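Local coordinates for Non-structural protein 3 (Porcine deltacoronavirus, PDB 6LN0) that probably combines a macro domain, a fold that binds ADP-ribose in relatives, with a papain-like protease that cuts the viral replicase polyprotein, at residues G19-I24 and H116-I121; I209-T214 and Q229-Y234. All blocks are in the same frame, centred on the assembly; numbering follows the deposited sequence.

Interaction 1: G19-I24 and H116-I121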
loop_
_atom_site.group_PDB
_atom_site.type_symbol
_atom_site.label_atom_id
_atom_site.label_comp_id
_atom_site.label_asym_id
_atom_site.label_seq_id
_atom_site.Cartn_x
_atom_site.Cartn_y
_atom_site.Cartn_z
ATOM N N GLY A 19 24.422 22.889 -19.687
ATOM C CA GLY A 19 25.115 24.071 -20.186
ATOM C C GLY A 19 24.389 24.872 -21.249
ATOM O O GLY A 19 23.159 24.849 -21.344
ATOM N N GLU A 20 25.152 25.595 -22.072
ATOM C CA GLU A 20 24.530 26.529 -23.012
ATOM C C GLU A 20 24.255 25.900 -24.381
ATOM O O GLU A 20 24.687 24.795 -24.688
ATOM C CB GLU A 20 25.368 27.806 -23.170
ATOM C CG GLU A 20 24.721 28.911 -24.079
ATOM C CD GLU A 20 23.202 29.178 -23.829
ATOM O OE1 GLU A 20 22.385 28.236 -23.731
ATOM O OE2 GLU A 20 22.800 30.367 -23.762
ATOM N N LEU A 21 23.510 26.644 -25.204
ATOM C CA LEU A 21 22.857 26.078 -26.382
ATOM C C LEU A 21 23.856 25.456 -27.343
ATOM O O LEU A 21 23.629 24.346 -27.837
ATOM C CB LEU A 21 22.022 27.157 -27.081
ATOM C CG LEU A 21 20.832 27.504 -26.191
ATOM C CD1 LEU A 21 20.058 28.671 -26.734
ATOM C CD2 LEU A 21 19.913 26.287 -25.962
ATOM N N ALA A 22 24.987 26.132 -27.587
ATOM C CA ALA A 22 26.021 25.584 -28.461
ATOM C C ALA A 22 26.406 24.155 -28.092
ATOM O O ALA A 22 26.848 23.394 -28.955
ATOM C CB ALA A 22 27.268 26.481 -28.437
ATOM N N SER A 23 26.210 23.761 -26.841
ATOM C CA SER A 23 26.553 22.427 -26.374
ATOM C C SER A 23 25.633 21.332 -26.899
ATOM O O SER A 23 26.074 20.179 -27.012
ATOM C CB SER A 23 26.486 22.379 -24.860
ATOM O OG SER A 23 25.211 22.784 -24.399
ATOM N N ILE A 24 24.387 21.661 -27.254
ATOM C CA ILE A 24 23.355 20.636 -27.318
ATOM C C ILE A 24 23.644 19.658 -28.450
ATOM O O ILE A 24 24.195 20.017 -29.500
ATOM C CB ILE A 24 21.979 21.306 -27.462
ATOM C CG1 ILE A 24 21.644 22.110 -26.214
ATOM C CG2 ILE A 24 20.878 20.274 -27.686
ATOM C CD1 ILE A 24 21.204 21.235 -25.035
ATOM N N HIS A 116 11.813 17.257 -32.587
ATOM C CA HIS A 116 12.698 17.338 -31.432
ATOM C C HIS A 116 12.886 18.800 -31.051
ATOM O O HIS A 116 13.515 19.567 -31.785
ATOM C CB HIS A 116 14.052 16.694 -31.700
ATOM C CG HIS A 116 15.068 17.033 -30.655
ATOM N ND1 HIS A 116 16.271 17.643 -30.947
ATOM C CD2 HIS A 116 15.034 16.895 -29.306
ATOM C CE1 HIS A 116 16.946 17.835 -29.827
ATOM N NE2 HIS A 116 16.219 17.391 -28.817
ATOM N N TYR A 117 12.381 19.175 -29.890
ATOM C CA TYR A 117 12.422 20.548 -29.421
ATOM C C TYR A 117 13.583 20.746 -28.457
ATOM O O TYR A 117 13.878 19.878 -27.629
ATOM C CB TYR A 117 11.115 20.908 -28.729
ATOM C CG TYR A 117 9.941 21.001 -29.667
ATOM C CD1 TYR A 117 9.642 22.196 -30.315
ATOM C CD2 TYR A 117 9.119 19.909 -29.898
ATOM C CE1 TYR A 117 8.564 22.301 -31.177
ATOM C CE2 TYR A 117 8.039 20.006 -30.762
ATOM C CZ TYR A 117 7.766 21.201 -31.395
ATOM O OH TYR A 117 6.690 21.311 -32.246
ATOM N N VAL A 118 14.233 21.899 -28.565
ATOM C CA VAL A 118 15.257 22.316 -27.622
ATOM C C VAL A 118 14.777 23.626 -27.038
ATOM O O VAL A 118 14.559 24.594 -27.775
ATOM C CB VAL A 118 16.631 22.460 -28.289
ATOM C CG1 VAL A 118 17.649 22.915 -27.302
ATOM C CG2 VAL A 118 17.047 21.138 -28.899
ATOM N N ILE A 119 14.552 23.648 -25.730
ATOM C CA ILE A 119 13.873 24.799 -25.152
ATOM C C ILE A 119 14.668 25.344 -23.971
ATOM O O ILE A 119 14.812 24.666 -22.941
ATOM C CB ILE A 119 12.434 24.443 -24.735
ATOM C CG1 ILE A 119 11.743 23.621 -25.822
ATOM C CG2 ILE A 119 11.625 25.687 -24.467
ATOM C CD1 ILE A 119 10.232 23.609 -25.711
ATOM N N PRO A 120 15.240 26.541 -24.092
ATOM C CA PRO A 120 15.608 27.300 -22.892
ATOM C C PRO A 120 14.371 27.529 -22.038
ATOM O O PRO A 120 13.334 27.978 -22.535
ATOM C CB PRO A 120 16.150 28.620 -23.461
ATOM C CG PRO A 120 15.690 28.645 -24.924
ATOM C CD PRO A 120 15.678 27.211 -25.326
ATOM N N ILE A 121 14.483 27.214 -20.745
ATOM C CA ILE A 121 13.353 27.415 -19.845
ATOM C C ILE A 121 12.909 28.864 -19.929
ATOM O O ILE A 121 13.735 29.787 -19.890
ATOM C CB ILE A 121 13.732 27.016 -18.414
ATOM C CG1 ILE A 121 14.051 25.529 -18.367
ATOM C CG2 ILE A 121 12.613 27.355 -17.447
ATOM C CD1 ILE A 121 14.911 25.165 -17.217
#

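Interaction 2: I209-T214 and Q229-Y234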
loop_
_atom_site.group_PDB
_atom_site.type_symbol
_atom_site.label_atom_id
_atom_site.label_comp_id
_atom_site.label_asym_id
_atom_site.label_seq_id
_atom_site.Cartn_x
_atom_site.Cartn_y
_atom_site.Cartn_z
ATOM N N ILE A 209 -1.550 7.192 4.843
ATOM C CA ILE A 209 -0.476 6.247 5.093
ATOM C C ILE A 209 -0.805 4.937 4.401
ATOM O O ILE A 209 -1.923 4.426 4.524
ATOM C CB ILE A 209 -0.270 6.034 6.593
ATOM C CG1 ILE A 209 -0.012 7.369 7.284
ATOM C CG2 ILE A 209 0.853 5.065 6.822
ATOM C CD1 ILE A 209 0.206 7.195 8.772
ATOM N N TYR A 210 0.164 4.392 3.676
ATOM C CA TYR A 210 -0.019 3.185 2.897
ATOM C C TYR A 210 0.961 2.133 3.386
ATOM O O TYR A 210 2.077 2.448 3.821
ATOM C CB TYR A 210 0.195 3.441 1.387
ATOM C CG TYR A 210 -0.855 4.317 0.756
ATOM C CD1 TYR A 210 -2.024 3.767 0.251
ATOM C CD2 TYR A 210 -0.679 5.695 0.666
ATOM C CE1 TYR A 210 -2.989 4.559 -0.318
ATOM C CE2 TYR A 210 -1.637 6.491 0.107
ATOM C CZ TYR A 210 -2.788 5.920 -0.395
ATOM O OH TYR A 210 -3.762 6.713 -0.963
ATOM N N LEU A 211 0.534 0.883 3.334
ATOM C CA LEU A 211 1.444 -0.218 3.614
ATOM C C LEU A 211 2.329 -0.419 2.387
ATOM O O LEU A 211 1.828 -0.619 1.274
ATOM C CB LEU A 211 0.665 -1.493 3.950
ATOM C CG LEU A 211 1.465 -2.705 4.446
ATOM C CD1 LEU A 211 2.183 -2.413 5.771
ATOM C CD2 LEU A 211 0.570 -3.916 4.599
ATOM N N GLU A 212 3.636 -0.324 2.581
ATOM C CA GLU A 212 4.597 -0.669 1.546
ATOM C C GLU A 212 4.825 -2.165 1.618
ATOM O O GLU A 212 5.490 -2.657 2.528
ATOM C CB GLU A 212 5.894 0.094 1.757
ATOM C CG GLU A 212 7.079 -0.473 0.983
ATOM C CD GLU A 212 8.032 0.618 0.521
ATOM O OE1 GLU A 212 7.780 1.799 0.879
ATOM O OE2 GLU A 212 9.015 0.290 -0.206
ATOM N N VAL A 213 4.258 -2.905 0.685
ATOM C CA VAL A 213 4.321 -4.355 0.799
ATOM C C VAL A 213 5.658 -4.847 0.258
ATOM O O VAL A 213 5.797 -5.140 -0.933
ATOM C CB VAL A 213 3.117 -5.005 0.098
ATOM C CG1 VAL A 213 3.212 -6.536 0.139
ATOM C CG2 VAL A 213 1.828 -4.515 0.748
ATOM N N THR A 214 6.662 -4.902 1.129
ATOM C CA THR A 214 7.951 -5.450 0.750
ATOM C C THR A 214 7.842 -6.966 0.752
ATOM O O THR A 214 6.759 -7.529 0.927
ATOM C CB THR A 214 9.047 -4.984 1.693
ATOM O OG1 THR A 214 8.833 -5.555 2.992
ATOM C CG2 THR A 214 9.085 -3.476 1.763
ATOM N N GLN A 229 -5.142 -7.801 3.704
ATOM C CA GLN A 229 -6.219 -7.153 4.441
ATOM C C GLN A 229 -6.116 -7.492 5.924
ATOM O O GLN A 229 -6.076 -6.604 6.785
ATOM C CB GLN A 229 -7.582 -7.598 3.903
ATOM C CG GLN A 229 -7.970 -7.023 2.569
ATOM C CD GLN A 229 -7.605 -7.934 1.402
ATOM O OE1 GLN A 229 -6.486 -8.470 1.329
ATOM N NE2 GLN A 229 -8.550 -8.115 0.480
ATOM N N GLN A 230 -6.041 -8.788 6.230
ATOM C CA GLN A 230 -5.921 -9.208 7.611
ATOM C C GLN A 230 -4.647 -8.667 8.234
ATOM O O GLN A 230 -4.641 -8.265 9.401
ATOM C CB GLN A 230 -5.963 -10.730 7.698
ATOM C CG GLN A 230 -7.219 -11.318 7.110
ATOM C CD GLN A 230 -7.238 -12.820 7.211
ATOM O OE1 GLN A 230 -6.394 -13.497 6.627
ATOM N NE2 GLN A 230 -8.194 -13.355 7.972
ATOM N N TYR A 231 -3.559 -8.644 7.474
ATOM C CA TYR A 231 -2.298 -8.235 8.072
ATOM C C TYR A 231 -2.353 -6.771 8.488
ATOM O O TYR A 231 -1.840 -6.397 9.545
ATOM C CB TYR A 231 -1.146 -8.487 7.096
ATOM C CG TYR A 231 0.199 -8.307 7.735
ATOM C CD1 TYR A 231 0.624 -9.153 8.737
ATOM C CD2 TYR A 231 1.021 -7.264 7.367
ATOM C CE1 TYR A 231 1.842 -8.970 9.341
ATOM C CE2 TYR A 231 2.241 -7.076 7.965
ATOM C CZ TYR A 231 2.655 -7.925 8.931
ATOM O OH TYR A 231 3.881 -7.719 9.517
ATOM N N CYS A 232 -2.988 -5.933 7.671
ATOM C CA CYS A 232 -3.173 -4.533 8.026
ATOM C C CYS A 232 -3.969 -4.410 9.303
ATOM O O CYS A 232 -3.566 -3.688 10.233
ATOM C CB CYS A 232 -3.894 -3.803 6.897
ATOM S SG CYS A 232 -2.864 -3.353 5.533
ATOM N N VAL A 233 -5.111 -5.114 9.361
ATOM C CA VAL A 233 -5.901 -5.123 10.577
ATOM C C VAL A 233 -5.032 -5.534 11.755
ATOM O O VAL A 233 -5.082 -4.932 12.840
ATOM C CB VAL A 233 -7.107 -6.064 10.417
ATOM C CG1 VAL A 233 -7.826 -6.247 11.762
ATOM C CG2 VAL A 233 -8.063 -5.574 9.306
ATOM N N TYR A 234 -4.176 -6.526 11.536
ATOM C CA TYR A 234 -3.313 -7.004 12.607
ATOM C C TYR A 234 -2.380 -5.906 13.090
ATOM O O TYR A 234 -2.261 -5.660 14.295
ATOM C CB TYR A 234 -2.514 -8.212 12.126
ATOM C CG TYR A 234 -1.320 -8.524 12.986
ATOM C CD1 TYR A 234 -1.499 -9.112 14.230
ATOM C CD2 TYR A 234 -0.003 -8.250 12.553
ATOM C CE1 TYR A 234 -0.422 -9.428 15.047
ATOM C CE2 TYR A 234 1.108 -8.569 13.384
ATOM C CZ TYR A 234 0.861 -9.159 14.645
ATOM O OH TYR A 234 1.863 -9.503 15.528
#

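Interaction 1: G19-I24 and H116-I121
Val118 and Pro120, on one face of a central strand, meet Leu21, which begins a short 3-10 turn, and Ile24, just after it, a small example of how a crossover covers a sheet. The fold is that of a macro domain: strands 10-17 and 29-34 are parallel, with two strands between them, and the link that joins them passes over strands 146-152 and 117-120. A backbone bond of 2.9 Å from Ile24 N to Leu21 O closes the turn; the side chains of both residues set out toward the strand. His116 comes first and also sets out toward the turn, and its ND1 and NE2 are hydrogen-bonded to Ser29 OG and Thr150 OG1 on the two flanking strands. Val118 comes next and receives both side chains. Its CG1 lies anti to the backbone N (chi1 179°) and its CG2 beside that N, which sets the two methyls as a fork facing the turn. Ile24 enters with CG2, the branch anti to its own N, at 4.1 Å from Val118 CG2 and 4.2 Å from Val118 CG1. The two side chains pass alongside each other, pointing opposite ways, and their packing is purely apolar and not especially tight. Val118 CG1 has a second neighbour, Leu21 CD2, at 4.3 Å. After Ile119, whose side chain leaves by the opposite face, Pro120 completes the contact; beyond it the chain runs into a glycine-rich loop that in related macro domains wraps the phosphates of ADP-ribose. Helix 44-53 packs nearby, with Ala45 touching both Leu21 and Pro120. One methyl spans the two strand residues: Leu21 CD2, which also reaches the proline ring at CD, 4.4 Å away.

Interaction 2: I209-T214 and Q229-Y234
A strand-to-helix packing contact places Leu211, near the end of strand 209-212, against Cys232 and Tyr231 of helix 228-237. One methyl does all the touching. Leu211 CD2 lies 3.6 Å from Cys232 SG, and the same methyl meets Tyr231 CD2 at 4.4 Å, coming to the edge of the ring near its plane rather than over a face. The leucine carries CG anti to its backbone N (chi1 -172°), extending the branch across the gap between the backbones, where the CA atoms of Leu211 and Cys232 are 7.7 Å apart. The strand belongs to a four-stranded sheet ordered 2-1-4-3, consistent with the ubiquitin-like domain that precedes the thumb helices in coronavirus papain-like proteases, so the leucine probably packs that domain's sheet against a helix beside it. Phe195, on the neighbouring strand, touches both Leu211 and Cys232 and extends the apolar cluster. Past the leucine the chain makes an inverse gamma turn centred on Val213, and Thr214 then caps helix 215-223 through OG1, bonded to Val217 N. That helix also touches the Tyr231 side chain, through Val217, Gln220 and Ala221.

How the interactions relate
Both interactions are buried and apolar, with no hydrogen bond across either, yet they do different work in separate parts of the chain, their centres about 46 Å apart and their nearest atoms about 30 Å apart. Interaction 1 lies within the macro domain and joins pieces distant in sequence, a crossover turn and a central strand, through aliphatic branches alone. Interaction 2 is more local, bridging a strand and the second helix after it in the protease region, and adds a sulfur and an aromatic edge to a single leucine methyl. They share no secondary-structure element: the first covers one face of a sheet, whereas the second packs a strand of a sheet against a helix beside it.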